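Sugar kinase (Agrobacterium tumefaciens, PDB 2RBC) probably phosphorylates a sugar or related carbohydrate with ATP, as a putative ribokinase of the pfkB family of carbohydrate kinases. Local coordinates at residues M68-A73 / A83-A88; D159-D164 / L172-V177; A185-D190 / E198-A203. All blocks are in the same frame, centred on the assembly; numbering follows the deposited sequence.

Contact 1: residues M68-A73 / A83-A88; sequences MASSAA and ASLWGA
Leu85 reaches across from strand 82-90 and sets its two methyls on neighbouring residues of helix 68-78. CD1 meets the CB of Ala69 at 3.6 Å, while CD2 comes within 3.2 Å of Ser70 OG. That second approach is a close packing contact rather than a polar one: the hydroxyl is occupied by a hydrogen bond to the carbonyl oxygen of Ala37, and the methyl simply lies against it. With CG opposite the backbone N (chi1 180°), the leucine stretches out from the strand, and one branch lies on Ala69, the other against Ser70. Further along the helix the fit is as close, now methyl against backbone: Ala83 CB closes to 3.2 Å on Ala73 O. The CB atoms of Ala73 and Ala83 stand 4.0 Å from each other. Between the two segments only the small side chains of these two alanines meet at this end.

The loose side is the other one, where the helix starts and the strand moves on. Met68, a selenomethionine, turns its chain elsewhere, is partly exposed and makes no contact with 83-88. The helix segment and strand 83-86 run nearly antiparallel (169°), their axes 8.4 Å apart at closest, without a hydrogen bond between them; the contact is buried packing of a helix on a sheet.

Strand 31-35 lies beside 82-90 and completes the floor, with Cys34 touching both Ala73 and Leu85. On the other flank, Ile107 of strand 107-108 meets the same two side chains, while Met68 and Ser71 face Asp276 of helix 274-287.

Contact 2: residues D159-D164 / L172-V177; sequences DAVLVD and LDVLTV
Strand 160-163 and helix 168-180 are the first two elements of a beta-alpha-beta unit in the main sheet of this ribokinase-type fold, and the helix packs back over its own strand: the axes of strand 160-163 and helix segment 172-177 are 8.6 Å apart at closest, with 154° between their directions. Val174 points toward the strand and carries much of the contact. Its CG1, opposite the backbone N (chi1 168°), drops between the two valines that face the helix: Val161 CG2 touches it at 3.6 Å and Val163 CG1 at 3.8 Å. Val163 and Val174 run alongside each other, pointing opposite ways, whereas Val161 meets Val174 aslant.

The CB of Leu175 does not head for the strand, but the end of its side chain comes nearer. Its CD1 reaches Val163 CG2 at 3.7 Å, and CD2 lies nearly as close to that methyl. Val163 thus presents one methyl to each helix residue, CG1 to Val174 and CG2 to Leu175. Away from the strand, Thr176 OG1 donates to Leu172 O at 2.8 Å, and the Thr176 amide reaches the same oxygen from the opposite face of the carbonyl plane.

Leu33 and Val35 of strand 31-35 extend the greasy floor under Val174, and Ala185 of strand 185-189 meets Leu175. Across the contact the side chains meet through aliphatic carbon alone, with no hydrogen bond or charge pair, which implies that shape and exclusion of water hold the helix here.

Contact 3: residues A185-D190 / E198-A203; sequences AILDGD and EGLAPA
The peptide plane joining Leu200 to Ala201 is the flat group that Leu187 touches. Leu187 CD2 sits over one face of it, almost directly above Ala201 N at 3.8 Å. On the opposite side the chain curls on into the 3-10 turn, where Ala203 N donates to Leu200 O at 3.0 Å. Off the plane, on the same side as Leu187, stands Leu200 CB, 3.9 Å from Leu187 CD2.

The two leucines cross at about a right angle. Leu187, its CG opposite the backbone N (chi1 176°), extends out from strand 185-189, and its CD1 meets Leu200 CD1 at 3.9 Å. Toward the N-terminal end of the strand the fit slackens: Ala185 CB comes no closer than 4.5 Å to Ala203 O.

Ile207 of strand 206-210 meets both Leu187 and Ala201, and Leu200 also leans on Ala171 and Leu172 of helix 168-180. The contact joins the strand and helix of the beta-alpha-beta unit 185-189, 194-200, 206-210. No hydrogen bond passes between them; a leucine methyl lying over a peptide face, beside the CB of Leu200, makes this a modest, purely van der Waals closure.

Following the chain from the N terminus, the three contacts come in series, none nested in or crossing another. Contact 1 closes the turn from helix 68-78 into strand 82-90; contact 2 opens well downstream, after the excursion through strands 121-127 and 133-138 of the smaller sheet, and brings helix 168-180 back on strand 160-163. Contact 3 follows at once with strand 185-189 and helix 194-200. All three reach the main sheet, where strands 160-163 and 185-189 are neighbours, with Val163 paired to Ile186 and Asp188. A weak hydrogen bond from Ala69 N to Asp164 OD2 ties contact 1 to contact 2, and Trp86 reaches Val174 as well.

Contact 1: residues M68-A73 / A83-A88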
loop_
_atom_site.group_PDB
_atom_site.type_symbol
_atom_site.label_atom_id
_atom_site.label_comp_id
_atom_site.label_asym_id
_atom_site.label_seq_id
_atom_site.Cartn_x
_atom_site.Cartn_y
_atom_site.Cartn_z
HETATM N N MSE A 68 -11.413 -12.358 3.578
HETATM C CA MSE A 68 -12.671 -12.988 3.930
HETATM C C MSE A 68 -12.576 -13.852 5.179
HETATM O O MSE A 68 -13.273 -13.597 6.137
HETATM C CB MSE A 68 -13.199 -13.796 2.762
HETATM C CG MSE A 68 -13.523 -12.914 1.566
HETATM SE SE MSE A 68 -13.956 -14.001 -0.002
HETATM C CE MSE A 68 -12.195 -14.771 -0.420
ATOM N N ALA A 69 -11.719 -14.871 5.176
ATOM C CA ALA A 69 -11.619 -15.737 6.369
ATOM C C ALA A 69 -11.144 -15.004 7.622
ATOM O O ALA A 69 -11.560 -15.317 8.752
ATOM C CB ALA A 69 -10.724 -16.949 6.127
ATOM N N SER A 70 -10.231 -14.067 7.440
ATOM C CA SER A 70 -9.587 -13.397 8.578
ATOM C C SER A 70 -10.612 -12.507 9.305
ATOM O O SER A 70 -10.642 -12.440 10.525
ATOM C CB SER A 70 -8.414 -12.542 8.089
ATOM O OG SER A 70 -7.377 -13.383 7.656
ATOM N N SER A 71 -11.415 -11.810 8.519
ATOM C CA SER A 71 -12.436 -10.933 9.044
ATOM C C SER A 71 -13.582 -11.737 9.708
ATOM O O SER A 71 -14.159 -11.311 10.699
ATOM C CB SER A 71 -12.988 -10.081 7.888
ATOM O OG SER A 71 -12.026 -9.120 7.437
ATOM N N ALA A 72 -13.938 -12.864 9.106
ATOM C CA ALA A 72 -14.901 -13.801 9.671
ATOM C C ALA A 72 -14.375 -14.280 11.023
ATOM O O ALA A 72 -15.119 -14.310 12.004
ATOM C CB ALA A 72 -15.138 -15.031 8.708
ATOM N N ALA A 73 -13.096 -14.649 11.075
ATOM C CA ALA A 73 -12.472 -15.030 12.329
ATOM C C ALA A 73 -12.549 -13.918 13.393
ATOM O O ALA A 73 -12.835 -14.181 14.538
ATOM C CB ALA A 73 -11.002 -15.522 12.118
ATOM N N ALA A 83 -11.736 -18.103 17.942
ATOM C CA ALA A 83 -11.487 -18.202 16.518
ATOM C C ALA A 83 -10.080 -18.651 16.242
ATOM O O ALA A 83 -9.128 -18.104 16.809
ATOM C CB ALA A 83 -11.706 -16.818 15.849
ATOM N N SER A 84 -9.957 -19.605 15.331
ATOM C CA SER A 84 -8.665 -20.009 14.757
ATOM C C SER A 84 -8.714 -19.788 13.256
ATOM O O SER A 84 -9.773 -19.871 12.656
ATOM C CB SER A 84 -8.389 -21.469 15.024
ATOM O OG SER A 84 -8.152 -21.681 16.389
ATOM N N LEU A 85 -7.563 -19.493 12.664
ATOM C CA LEU A 85 -7.467 -19.249 11.266
ATOM C C LEU A 85 -6.345 -20.080 10.632
ATOM O O LEU A 85 -5.238 -20.114 11.134
ATOM C CB LEU A 85 -7.243 -17.762 11.048
ATOM C CG LEU A 85 -7.097 -17.235 9.623
ATOM C CD1 LEU A 85 -8.354 -17.317 8.819
ATOM C CD2 LEU A 85 -6.528 -15.800 9.640
ATOM N N TRP A 86 -6.675 -20.757 9.533
ATOM C CA TRP A 86 -5.692 -21.440 8.696
ATOM C C TRP A 86 -5.705 -20.638 7.433
ATOM O O TRP A 86 -6.744 -20.338 6.896
ATOM C CB TRP A 86 -6.078 -22.885 8.385
ATOM C CG TRP A 86 -6.047 -23.795 9.565
ATOM C CD1 TRP A 86 -5.631 -23.496 10.845
ATOM C CD2 TRP A 86 -6.416 -25.175 9.580
ATOM N NE1 TRP A 86 -5.742 -24.612 11.656
ATOM C CE2 TRP A 86 -6.225 -25.651 10.904
ATOM C CE3 TRP A 86 -6.895 -26.060 8.606
ATOM C CZ2 TRP A 86 -6.479 -26.974 11.266
ATOM C CZ3 TRP A 86 -7.168 -27.387 8.991
ATOM C CH2 TRP A 86 -6.962 -27.817 10.300
ATOM N N GLY A 87 -4.531 -20.256 6.992
ATOM C CA GLY A 87 -4.377 -19.314 5.897
ATOM C C GLY A 87 -2.893 -19.333 5.672
ATOM O O GLY A 87 -2.170 -19.988 6.431
ATOM N N ALA A 88 -2.434 -18.653 4.635
ATOM C CA ALA A 88 -1.026 -18.648 4.267
ATOM C C ALA A 88 -0.514 -17.227 4.157
ATOM O O ALA A 88 -1.210 -16.341 3.656
ATOM C CB ALA A 88 -0.780 -19.414 2.913
#

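Contact 2: residues D159-D164 / L172-V177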
loop_
_atom_site.group_PDB
_atom_site.type_symbol
_atom_site.label_atom_id
_atom_site.label_comp_id
_atom_site.label_asym_id
_atom_site.label_seq_id
_atom_site.Cartn_x
_atom_site.Cartn_y
_atom_site.Cartn_z
ATOM N N ASP A 159 -15.883 -26.572 16.971
ATOM C CA ASP A 159 -17.328 -26.758 17.080
ATOM C C ASP A 159 -17.984 -26.530 15.723
ATOM O O ASP A 159 -19.061 -27.047 15.473
ATOM C CB ASP A 159 -17.886 -25.807 18.128
ATOM C CG ASP A 159 -17.383 -26.135 19.520
ATOM O OD1 ASP A 159 -17.621 -27.274 19.941
ATOM O OD2 ASP A 159 -16.784 -25.297 20.202
ATOM N N ALA A 160 -17.359 -25.710 14.875
ATOM C CA ALA A 160 -17.781 -25.515 13.486
ATOM C C ALA A 160 -16.588 -25.076 12.685
ATOM O O ALA A 160 -15.580 -24.680 13.261
ATOM C CB ALA A 160 -18.909 -24.440 13.342
ATOM N N VAL A 161 -16.703 -25.152 11.350
ATOM C CA VAL A 161 -15.677 -24.637 10.445
ATOM C C VAL A 161 -16.345 -23.751 9.408
ATOM O O VAL A 161 -17.514 -23.950 9.044
ATOM C CB VAL A 161 -14.851 -25.745 9.746
ATOM C CG1 VAL A 161 -14.258 -26.690 10.763
ATOM C CG2 VAL A 161 -15.651 -26.496 8.700
ATOM N N LEU A 162 -15.609 -22.722 9.012
ATOM C CA LEU A 162 -16.041 -21.795 7.975
ATOM C C LEU A 162 -14.922 -21.648 6.967
ATOM O O LEU A 162 -13.759 -21.433 7.348
ATOM C CB LEU A 162 -16.383 -20.435 8.595
ATOM C CG LEU A 162 -16.742 -19.291 7.645
ATOM C CD1 LEU A 162 -17.928 -19.597 6.736
ATOM C CD2 LEU A 162 -16.862 -17.971 8.433
ATOM N N VAL A 163 -15.225 -21.792 5.673
ATOM C CA VAL A 163 -14.171 -21.706 4.660
ATOM C C VAL A 163 -14.596 -20.709 3.594
ATOM O O VAL A 163 -15.773 -20.628 3.277
ATOM C CB VAL A 163 -13.815 -23.083 3.985
ATOM C CG1 VAL A 163 -13.473 -24.221 5.081
ATOM C CG2 VAL A 163 -14.900 -23.523 2.982
ATOM N N ASP A 164 -13.619 -19.949 3.077
ATOM C CA ASP A 164 -13.813 -19.075 1.900
ATOM C C ASP A 164 -13.316 -19.733 0.605
ATOM O O ASP A 164 -12.895 -20.878 0.623
ATOM C CB ASP A 164 -13.237 -17.661 2.159
ATOM C CG ASP A 164 -11.738 -17.582 2.130
ATOM O OD1 ASP A 164 -11.098 -18.466 1.528
ATOM O OD2 ASP A 164 -11.165 -16.609 2.731
ATOM N N LEU A 172 -11.889 -27.610 0.662
ATOM C CA LEU A 172 -12.586 -28.858 0.381
ATOM C C LEU A 172 -12.357 -29.874 1.476
ATOM O O LEU A 172 -13.282 -30.529 1.949
ATOM C CB LEU A 172 -12.121 -29.435 -0.957
ATOM C CG LEU A 172 -12.838 -30.694 -1.441
ATOM C CD1 LEU A 172 -14.361 -30.502 -1.518
ATOM C CD2 LEU A 172 -12.280 -31.113 -2.805
ATOM N N ASP A 173 -11.116 -29.992 1.899
ATOM C CA ASP A 173 -10.758 -30.958 2.930
ATOM C C ASP A 173 -11.356 -30.613 4.268
ATOM O O ASP A 173 -11.829 -31.500 5.000
ATOM C CB ASP A 173 -9.260 -30.980 3.134
ATOM C CG ASP A 173 -8.544 -31.870 2.168
ATOM O OD1 ASP A 173 -9.209 -32.606 1.382
ATOM O OD2 ASP A 173 -7.284 -31.831 2.207
ATOM N N VAL A 174 -11.306 -29.333 4.622
ATOM C CA VAL A 174 -11.842 -28.899 5.916
ATOM C C VAL A 174 -13.378 -29.128 5.988
ATOM O O VAL A 174 -13.921 -29.613 7.005
ATOM C CB VAL A 174 -11.459 -27.428 6.213
ATOM C CG1 VAL A 174 -12.272 -26.918 7.404
ATOM C CG2 VAL A 174 -9.893 -27.301 6.484
ATOM N N LEU A 175 -14.072 -28.781 4.907
ATOM C CA LEU A 175 -15.506 -29.012 4.843
ATOM C C LEU A 175 -15.838 -30.501 4.972
ATOM O O LEU A 175 -16.716 -30.868 5.724
ATOM C CB LEU A 175 -16.153 -28.454 3.561
ATOM C CG LEU A 175 -16.185 -26.936 3.397
ATOM C CD1 LEU A 175 -16.663 -26.557 1.956
ATOM C CD2 LEU A 175 -17.046 -26.262 4.469
ATOM N N THR A 176 -15.142 -31.332 4.202
ATOM C CA THR A 176 -15.370 -32.770 4.203
ATOM C C THR A 176 -15.176 -33.395 5.566
ATOM O O THR A 176 -16.049 -34.151 6.052
ATOM C CB THR A 176 -14.478 -33.460 3.176
ATOM O OG1 THR A 176 -14.779 -32.903 1.895
ATOM C CG2 THR A 176 -14.733 -35.017 3.148
ATOM N N VAL A 177 -14.045 -33.096 6.190
ATOM C CA VAL A 177 -13.711 -33.714 7.487
ATOM C C VAL A 177 -14.728 -33.208 8.533
ATOM O O VAL A 177 -15.344 -33.997 9.259
ATOM C CB VAL A 177 -12.224 -33.409 7.896
ATOM C CG1 VAL A 177 -11.912 -33.923 9.324
ATOM C CG2 VAL A 177 -11.256 -34.028 6.862
#

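Contact 3: residues A185-D190 / E198-A203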
loop_
_atom_site.group_PDB
_atom_site.type_symbol
_atom_site.label_atom_id
_atom_site.label_comp_id
_atom_site.label_asym_id
_atom_site.label_seq_id
_atom_site.Cartn_x
_atom_site.Cartn_y
_atom_site.Cartn_z
ATOM N N ALA A 185 -20.322 -27.245 8.676
ATOM C CA ALA A 185 -19.290 -27.104 7.688
ATOM C C ALA A 185 -19.781 -26.037 6.718
ATOM O O ALA A 185 -20.586 -26.307 5.824
ATOM C CB ALA A 185 -19.040 -28.473 6.994
ATOM N N ILE A 186 -19.362 -24.800 6.942
ATOM C CA ILE A 186 -19.997 -23.631 6.319
ATOM C C ILE A 186 -19.119 -23.083 5.204
ATOM O O ILE A 186 -17.916 -22.872 5.378
ATOM C CB ILE A 186 -20.346 -22.559 7.391
ATOM C CG1 ILE A 186 -21.239 -23.200 8.493
ATOM C CG2 ILE A 186 -21.080 -21.388 6.765
ATOM C CD1 ILE A 186 -21.107 -22.623 9.811
ATOM N N LEU A 187 -19.733 -22.869 4.042
ATOM C CA LEU A 187 -19.061 -22.286 2.908
ATOM C C LEU A 187 -19.521 -20.859 2.735
ATOM O O LEU A 187 -20.697 -20.625 2.578
ATOM C CB LEU A 187 -19.346 -23.083 1.634
ATOM C CG LEU A 187 -18.774 -22.510 0.318
ATOM C CD1 LEU A 187 -17.239 -22.434 0.287
ATOM C CD2 LEU A 187 -19.299 -23.286 -0.904
ATOM N N ASP A 188 -18.561 -19.931 2.756
ATOM C CA ASP A 188 -18.728 -18.558 2.310
ATOM C C ASP A 188 -18.583 -18.633 0.802
ATOM O O ASP A 188 -17.492 -18.806 0.282
ATOM C CB ASP A 188 -17.638 -17.681 2.938
ATOM C CG ASP A 188 -17.553 -16.288 2.321
ATOM O OD1 ASP A 188 -18.429 -15.906 1.488
ATOM O OD2 ASP A 188 -16.606 -15.564 2.713
ATOM N N GLY A 189 -19.708 -18.594 0.110
ATOM C CA GLY A 189 -19.731 -18.785 -1.322
ATOM C C GLY A 189 -19.719 -17.424 -1.970
ATOM O O GLY A 189 -20.763 -16.896 -2.391
ATOM N N ASP A 190 -18.539 -16.839 -2.014
ATOM C CA ASP A 190 -18.338 -15.568 -2.693
ATOM C C ASP A 190 -17.774 -15.785 -4.100
ATOM O O ASP A 190 -17.538 -16.886 -4.525
ATOM C CB ASP A 190 -17.396 -14.696 -1.887
ATOM C CG ASP A 190 -17.700 -13.220 -2.001
ATOM O OD1 ASP A 190 -18.323 -12.751 -2.998
ATOM O OD2 ASP A 190 -17.364 -12.536 -1.017
ATOM N N GLU A 198 -18.596 -24.743 -7.596
ATOM C CA GLU A 198 -19.238 -26.044 -7.828
ATOM C C GLU A 198 -18.467 -27.159 -7.174
ATOM O O GLU A 198 -19.048 -28.147 -6.793
ATOM C CB GLU A 198 -19.401 -26.323 -9.333
ATOM C CG GLU A 198 -20.450 -25.428 -9.995
ATOM C CD GLU A 198 -20.433 -25.471 -11.534
ATOM O OE1 GLU A 198 -19.406 -25.859 -12.166
ATOM O OE2 GLU A 198 -21.487 -25.113 -12.105
ATOM N N GLY A 199 -17.151 -26.992 -7.039
ATOM C CA GLY A 199 -16.331 -27.972 -6.329
ATOM C C GLY A 199 -16.510 -27.973 -4.816
ATOM O O GLY A 199 -16.471 -29.009 -4.174
ATOM N N LEU A 200 -16.725 -26.808 -4.234
ATOM C CA LEU A 200 -16.830 -26.714 -2.801
ATOM C C LEU A 200 -18.245 -26.943 -2.258
ATOM O O LEU A 200 -18.422 -27.474 -1.153
ATOM C CB LEU A 200 -16.290 -25.344 -2.342
ATOM C CG LEU A 200 -14.769 -25.136 -2.473
ATOM C CD1 LEU A 200 -14.421 -23.721 -2.130
ATOM C CD2 LEU A 200 -13.973 -26.132 -1.593
ATOM N N ALA A 201 -19.249 -26.456 -2.980
ATOM C CA ALA A 201 -20.645 -26.519 -2.537
ATOM C C ALA A 201 -21.108 -27.916 -2.081
ATOM O O ALA A 201 -21.742 -28.059 -1.025
ATOM C CB ALA A 201 -21.575 -25.938 -3.681
ATOM N N PRO A 202 -20.775 -28.978 -2.845
ATOM C CA PRO A 202 -21.236 -30.310 -2.417
ATOM C C PRO A 202 -20.669 -30.814 -1.082
ATOM O O PRO A 202 -21.280 -31.703 -0.486
ATOM C CB PRO A 202 -20.783 -31.224 -3.566
ATOM C CG PRO A 202 -20.637 -30.296 -4.743
ATOM C CD PRO A 202 -20.087 -29.055 -4.146
ATOM N N ALA A 203 -19.565 -30.241 -0.590
ATOM C CA ALA A 203 -18.967 -30.656 0.690
ATOM C C ALA A 203 -19.536 -30.007 1.940
ATOM O O ALA A 203 -19.306 -30.504 3.037
ATOM C CB ALA A 203 -17.438 -30.450 0.679
#